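Local coordinates for hydrogenase expression/formation protein HypE (Desulfovibrio vulgaris subsp. vulgaris, PDB 2Z1U) that binds ATP and magnesium and, as a HypE-family maturation protein, probably uses the nucleotide in building the active site of hydrogenases, at residues P62-P66 and G67-G71; G101-M104 and D105-E108; A227-L230 and N231-G235. One frame throughout, in Å; residues are numbered along the deposited sequence.

Interaction 1 of 3, residues P62-P66 and G67-G71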
loop_
_atom_site.group_PDB
_atom_site.type_symbol
_atom_site.label_atom_id
_atom_site.label_comp_id
_atom_site.label_asym_id
_atom_site.label_seq_id
_atom_site.Cartn_x
_atom_site.Cartn_y
_atom_site.Cartn_z
ATOM N N PRO A 62 19.915 -6.134 -4.945
ATOM C CA PRO A 62 19.517 -5.610 -6.256
ATOM C C PRO A 62 18.071 -5.942 -6.646
ATOM O O PRO A 62 17.422 -6.766 -5.997
ATOM C CB PRO A 62 20.492 -6.304 -7.214
ATOM C CG PRO A 62 20.779 -7.605 -6.559
ATOM C CD PRO A 62 20.773 -7.332 -5.077
ATOM N N ILE A 63 17.595 -5.302 -7.710
ATOM C CA ILE A 63 16.214 -5.444 -8.165
ATOM C C ILE A 63 16.008 -6.808 -8.794
ATOM O O ILE A 63 14.943 -7.408 -8.630
ATOM C CB ILE A 63 15.841 -4.336 -9.195
ATOM C CG1 ILE A 63 15.880 -2.957 -8.541
ATOM C CG2 ILE A 63 14.489 -4.607 -9.844
ATOM C CD1 ILE A 63 15.445 -1.824 -9.481
ATOM N N PHE A 64 17.031 -7.273 -9.514
ATOM C CA PHE A 64 17.032 -8.584 -10.171
ATOM C C PHE A 64 18.083 -9.498 -9.537
ATOM O O PHE A 64 19.204 -9.066 -9.246
ATOM C CB PHE A 64 17.273 -8.444 -11.692
ATOM C CG PHE A 64 16.225 -7.598 -12.407
ATOM C CD1 PHE A 64 14.982 -8.132 -12.744
ATOM C CD2 PHE A 64 16.487 -6.268 -12.733
ATOM C CE1 PHE A 64 13.998 -7.351 -13.371
ATOM C CE2 PHE A 64 15.514 -5.477 -13.370
ATOM C CZ PHE A 64 14.266 -6.024 -13.687
ATOM N N PHE A 65 17.707 -10.760 -9.323
ATOM C CA PHE A 65 18.575 -11.777 -8.693
ATOM C C PHE A 65 18.152 -13.162 -9.196
ATOM O O PHE A 65 17.062 -13.295 -9.736
ATOM C CB PHE A 65 18.489 -11.695 -7.154
ATOM C CG PHE A 65 17.102 -11.395 -6.629
ATOM C CD1 PHE A 65 16.217 -12.431 -6.329
ATOM C CD2 PHE A 65 16.676 -10.077 -6.441
ATOM C CE1 PHE A 65 14.932 -12.156 -5.845
ATOM C CE2 PHE A 65 15.392 -9.796 -5.971
ATOM C CZ PHE A 65 14.518 -10.841 -5.671
ATOM N N PRO A 66 19.027 -14.186 -9.082
ATOM C CA PRO A 66 18.586 -15.539 -9.425
ATOM C C PRO A 66 17.291 -15.926 -8.708
ATOM O O PRO A 66 17.205 -15.808 -7.482
ATOM C CB PRO A 66 19.753 -16.407 -8.946
ATOM C CG PRO A 66 20.937 -15.528 -9.139
ATOM C CD PRO A 66 20.456 -14.167 -8.715
ATOM N N GLY A 67 16.288 -16.348 -9.476
ATOM C CA GLY A 67 15.039 -16.866 -8.917
ATOM C C GLY A 67 13.944 -15.844 -8.670
ATOM O O GLY A 67 12.836 -16.210 -8.269
ATOM N N GLY A 68 14.235 -14.561 -8.876
ATOM C CA GLY A 68 13.185 -13.570 -8.748
ATOM C C GLY A 68 13.586 -12.146 -9.039
ATOM O O GLY A 68 14.654 -11.881 -9.605
ATOM N N ASP A 69 12.708 -11.231 -8.644
ATOM C CA ASP A 69 12.976 -9.809 -8.697
ATOM C C ASP A 69 12.024 -9.085 -7.748
ATOM O O ASP A 69 11.194 -9.728 -7.092
ATOM C CB ASP A 69 12.920 -9.268 -10.146
ATOM C CG ASP A 69 11.575 -9.517 -10.842
ATOM O OD1 ASP A 69 10.504 -9.228 -10.248
ATOM O OD2 ASP A 69 11.599 -9.970 -12.009
ATOM N N ILE A 70 12.148 -7.759 -7.656
ATOM C CA ILE A 70 11.258 -6.954 -6.782
ATOM C C ILE A 70 9.756 -7.113 -7.112
ATOM O O ILE A 70 8.910 -7.047 -6.222
ATOM C CB ILE A 70 11.684 -5.463 -6.747
ATOM C CG1 ILE A 70 11.028 -4.720 -5.572
ATOM C CG2 ILE A 70 11.411 -4.775 -8.096
ATOM C CD1 ILE A 70 11.554 -3.323 -5.372
ATOM N N GLY A 71 9.437 -7.346 -8.384
ATOM C CA GLY A 71 8.060 -7.585 -8.801
ATOM C C GLY A 71 7.524 -8.929 -8.351
ATOM O O GLY A 71 6.395 -9.059 -7.901
#
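With chi1 at 38°, the CG of Phe65 sits between its own backbone N and carbonyl carbon, folding the ring back over the following strand, where the Gly68 carbonyl O lies 3.6 Å above the ring plane, over its centre. The far end of the Phe65 ring reaches the next residue, CZ lying 3.5 Å from Asp69 N. Phe64 serves the other face of the hairpin: its ring stands nearly perpendicular (85°) to the Asp69 carboxylate, the side chains alongside, with Phe64 CD1 3.5 Å from Asp69 CB. Phe65 and Gly68 form an antiparallel hydrogen-bonded pair, bridged by Phe65 N to Gly68 O (3.3 Å) and Gly68 N to Phe65 O (3.2 Å), around a type II turn in which Gly67 adopts a positive phi. Further out, Ile70 N donates to Ile63 O at 3.0 Å, in the carbonyl plane, while the CG2 methyls of Ile63 and Ile70 meet at 3.5 Å. Asp69 N-caps helix 70-83: OD1 accepts a weak bond from Gly71 N and a hydrogen bond from Thr72 N, and OD2 bonds Ser113. Both oxygens are thus engaged, consistent with a charged Asp69 stabilised by the helix start and fixed in its rotation.

Interaction 2 of 3, residues G101-M104 and D105-E108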
loop_
_atom_site.group_PDB
_atom_site.type_symbol
_atom_site.label_atom_id
_atom_site.label_comp_id
_atom_site.label_asym_id
_atom_site.label_seq_id
_atom_site.Cartn_x
_atom_site.Cartn_y
_atom_site.Cartn_z
ATOM N N GLY A 101 14.885 9.131 -14.290
ATOM C CA GLY A 101 16.058 8.621 -14.991
ATOM C C GLY A 101 16.103 7.109 -15.132
ATOM O O GLY A 101 16.869 6.583 -15.931
ATOM N N LEU A 102 15.283 6.408 -14.349
ATOM C CA LEU A 102 15.237 4.947 -14.366
ATOM C C LEU A 102 15.071 4.394 -15.783
ATOM O O LEU A 102 14.213 4.851 -16.540
ATOM C CB LEU A 102 14.099 4.447 -13.464
ATOM C CG LEU A 102 14.105 3.089 -12.739
ATOM C CD1 LEU A 102 12.919 2.208 -13.153
ATOM C CD2 LEU A 102 15.417 2.326 -12.822
ATOM N N ASP A 103 15.926 3.431 -16.124
ATOM C CA ASP A 103 15.812 2.616 -17.339
ATOM C C ASP A 103 14.386 2.041 -17.406
ATOM O O ASP A 103 13.946 1.338 -16.497
ATOM C CB ASP A 103 16.878 1.501 -17.292
ATOM C CG ASP A 103 16.918 0.635 -18.549
ATOM O OD1 ASP A 103 16.240 0.934 -19.548
ATOM O OD2 ASP A 103 17.672 -0.369 -18.542
ATOM N N MET A 104 13.672 2.371 -18.477
ATOM C CA MET A 104 12.280 1.963 -18.649
ATOM C C MET A 104 12.096 0.463 -18.842
ATOM O O MET A 104 11.033 -0.073 -18.529
ATOM C CB MET A 104 11.653 2.684 -19.839
ATOM C CG MET A 104 11.229 4.117 -19.585
ATOM S SD MET A 104 9.759 4.361 -18.582
ATOM C CE MET A 104 8.683 2.994 -19.042
ATOM N N ASP A 105 13.109 -0.208 -19.394
ATOM C CA ASP A 105 13.038 -1.660 -19.543
ATOM C C ASP A 105 13.118 -2.384 -18.201
ATOM O O ASP A 105 12.575 -3.478 -18.061
ATOM C CB ASP A 105 14.092 -2.203 -20.507
ATOM C CG ASP A 105 13.816 -3.653 -20.906
ATOM O OD1 ASP A 105 14.711 -4.508 -20.716
ATOM O OD2 ASP A 105 12.691 -3.939 -21.392
ATOM N N ILE A 106 13.802 -1.780 -17.229
ATOM C CA ILE A 106 13.790 -2.281 -15.849
ATOM C C ILE A 106 12.344 -2.301 -15.339
ATOM O O ILE A 106 11.864 -3.323 -14.860
ATOM C CB ILE A 106 14.711 -1.450 -14.911
ATOM C CG1 ILE A 106 16.182 -1.661 -15.292
ATOM C CG2 ILE A 106 14.452 -1.807 -13.434
ATOM C CD1 ILE A 106 17.180 -0.915 -14.418
ATOM N N LEU A 107 11.650 -1.175 -15.492
ATOM C CA LEU A 107 10.252 -1.056 -15.084
ATOM C C LEU A 107 9.346 -2.087 -15.769
ATOM O O LEU A 107 8.562 -2.757 -15.099
ATOM C CB LEU A 107 9.736 0.367 -15.328
ATOM C CG LEU A 107 8.280 0.664 -14.956
ATOM C CD1 LEU A 107 8.008 0.481 -13.462
ATOM C CD2 LEU A 107 7.918 2.077 -15.401
ATOM N N GLU A 108 9.465 -2.215 -17.091
ATOM C CA GLU A 108 8.664 -3.181 -17.851
ATOM C C GLU A 108 8.923 -4.645 -17.455
ATOM O O GLU A 108 7.982 -5.433 -17.363
ATOM C CB GLU A 108 8.844 -2.991 -19.371
ATOM C CG GLU A 108 8.081 -4.028 -20.200
ATOM C CD GLU A 108 7.756 -3.575 -21.611
ATOM O OE1 GLU A 108 8.692 -3.312 -22.405
ATOM O OE2 GLU A 108 6.552 -3.515 -21.929
#
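Asp103 and Ile106 meet at about a right angle, the CB of Asp103 lying 3.8 Å from Ile106 CD1 and its OD2 the same distance from Ile106 CG1. The aspartate holds its CG trans to the backbone N (chi1 -176°), which swings the carboxylate forward to the start of the helix. From there OD1 accepts from Asp105 N in a weak bond of 3.3 Å, and the Asp103 carbonyl takes a second weak one from Ile106 N. The Asp103 and Asp105 side chains lie alongside, their carboxylate planes 46° apart. Their nearest charged oxygens, OD2 of Asp103 and OD1 of Asp105, remain 5.5 Å from each other, and the latter makes a long, weak ion pair with Arg109.

Asp103 is therefore the N-cap of helix 104-121, which follows strand 87-99 in the AIR synthase-related N-terminal domain. Within 101-108 the i to i+4 bond runs from Glu108 N to Met104 O, at 3.0 Å.

On the apolar side, the Leu102 and Ile106 side chains cross at about a right angle, Leu102 CD2 lying 4.0 Å from Ile106 CD1. The Met104 chain is bent at both chi2 and chi3, which lays it alongside Leu107, the two pointing the same way, with Met104 CE 3.8 Å from Leu107 CD2. Leu107 also packs on Leu26 of helix 17-31 and on Phe96 and Leu98 of the strand, whereas Glu108, its CG trans to N, extends its carboxylate to a salt bridge with Arg29.

Interaction 3 of 3, residues A227-L230 and N231-G235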
loop_
_atom_site.group_PDB
_atom_site.type_symbol
_atom_site.label_atom_id
_atom_site.label_comp_id
_atom_site.label_asym_id
_atom_site.label_seq_id
_atom_site.Cartn_x
_atom_site.Cartn_y
_atom_site.Cartn_z
ATOM N N ALA A 227 14.206 -18.090 13.012
ATOM C CA ALA A 227 14.414 -17.851 14.442
ATOM C C ALA A 227 13.541 -16.701 14.945
ATOM O O ALA A 227 12.860 -16.848 15.953
ATOM C CB ALA A 227 15.876 -17.624 14.745
ATOM N N THR A 228 13.358 -15.591 14.202
ATOM C CA THR A 228 12.625 -14.538 14.853
ATOM C C THR A 228 11.091 -14.688 14.562
ATOM O O THR A 228 10.301 -14.365 15.534
ATOM C CB THR A 228 13.049 -13.110 14.461
ATOM O OG1 THR A 228 14.412 -12.892 14.846
ATOM C CG2 THR A 228 12.161 -12.085 15.151
ATOM N N THR A 229 10.601 -15.476 13.539
ATOM C CA THR A 229 9.161 -15.823 13.532
ATOM C C THR A 229 8.768 -16.831 14.607
ATOM O O THR A 229 7.660 -16.737 15.131
ATOM C CB THR A 229 8.509 -16.247 12.142
ATOM O OG1 THR A 229 8.207 -17.645 12.151
ATOM C CG2 THR A 229 9.365 -15.901 10.979
ATOM N N LEU A 230 9.653 -17.787 14.943
ATOM C CA LEU A 230 9.366 -18.690 16.071
ATOM C C LEU A 230 9.306 -17.935 17.408
ATOM O O LEU A 230 8.524 -18.290 18.295
ATOM C CB LEU A 230 10.374 -19.850 16.158
ATOM C CG LEU A 230 10.327 -20.853 14.996
ATOM C CD1 LEU A 230 11.426 -21.886 15.171
ATOM C CD2 LEU A 230 8.954 -21.506 14.856
ATOM N N ASN A 231 10.146 -16.920 17.562
ATOM C CA ASN A 231 10.124 -16.083 18.776
ATOM C C ASN A 231 8.823 -15.269 18.855
ATOM O O ASN A 231 8.243 -15.112 19.941
ATOM C CB ASN A 231 11.311 -15.131 18.788
ATOM C CG ASN A 231 12.516 -15.724 19.433
ATOM O OD1 ASN A 231 13.388 -16.266 18.758
ATOM N ND2 ASN A 231 12.566 -15.661 20.749
ATOM N N GLU A 232 8.370 -14.764 17.697
ATOM C CA GLU A 232 7.106 -14.025 17.619
ATOM C C GLU A 232 5.962 -14.920 18.057
ATOM O O GLU A 232 5.172 -14.550 18.921
ATOM C CB GLU A 232 6.828 -13.522 16.198
ATOM C CG GLU A 232 7.818 -12.509 15.697
ATOM C CD GLU A 232 7.516 -12.112 14.261
ATOM O OE1 GLU A 232 8.060 -11.093 13.802
ATOM O OE2 GLU A 232 6.699 -12.783 13.620
ATOM N N ILE A 233 5.908 -16.116 17.480
ATOM C CA ILE A 233 4.834 -17.054 17.762
ATOM C C ILE A 233 4.909 -17.504 19.229
ATOM O O ILE A 233 3.907 -17.460 19.946
ATOM C CB ILE A 233 4.875 -18.254 16.803
ATOM C CG1 ILE A 233 4.548 -17.810 15.363
ATOM C CG2 ILE A 233 4.000 -19.389 17.328
ATOM C CD1 ILE A 233 5.116 -18.741 14.270
ATOM N N ALA A 234 6.085 -17.930 19.682
ATOM C CA ALA A 234 6.244 -18.283 21.096
ATOM C C ALA A 234 5.767 -17.158 22.033
ATOM O O ALA A 234 5.073 -17.425 23.019
ATOM C CB ALA A 234 7.684 -18.695 21.398
ATOM N N GLY A 235 6.124 -15.912 21.715
ATOM C CA GLY A 235 5.706 -14.749 22.496
ATOM C C GLY A 235 4.208 -14.468 22.468
ATOM O O GLY A 235 3.598 -14.247 23.514
#
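Thr229 and Ile233 stand side by side on the same face of helix 225-237, pointing the same way, with OG1 of the threonine 3.9 Å from Ile233 CD1. That isoleucine methyl also leans over the Thr229 carbonyl O at 3.4 Å. The Thr229 hydroxyl is buried without a polar partner in the model; its chi1 of 109° lies well away from a staggered value, so the placing of its branches deserves caution. Both side chains face strands 217-219 and 275-278, where Thr229 packs on Ile275 and Ile233 on Val217 and Ile277.

Glu232 leaves the helix in another direction. Its CG is trans to the carbonyl carbon (chi1 -65°) and the rest of the chain is extended, so that CG passes 3.1 Å from Thr228 O and the carboxylate runs back along the preceding turn, with OE2 3.9 Å from Thr229 CA. OE2 forms a salt bridge with Arg219, while OE1 is hydrogen-bonded to His20 of the second subunit; two partners thus fix the rotation of the carboxylate. Leu230 turns to Val319 of strand 319-322.

Beneath these side chains the backbone bonds are regular: Glu232 N to Thr228 O at 2.9 Å, Ile233 N to Thr229 O at 3.0 Å and Ala234 N to Leu230 O at 2.8 Å. The arrangement is that of a largely buried alpha-helix packed on the mixed sheet of the AIR synthase-related C-terminal domain, with the side chain of Glu232 at the subunit interface and about 5 Å from a bound ATP.

Overall arrangement
From the N terminus, the chain first forms interaction 1, where a tight hairpin closes and hands over directly to helix 70-83. It then runs along strand 87-99 to interaction 2, the turn into helix 104-121. These two contacts, with centres about 14 Å apart, touch: Phe64 CZ lies 3.8 Å from Ile106 O, which ties the hairpin to that helix within the N-terminal domain. Interaction 3 comes later, within helix 225-237 of the C-terminal domain, its centre about 27 Å from that of interaction 1 and about 39 Å from that of interaction 2, on the opposite side of the chain's centre. The three follow in series, neither nested nor crossing.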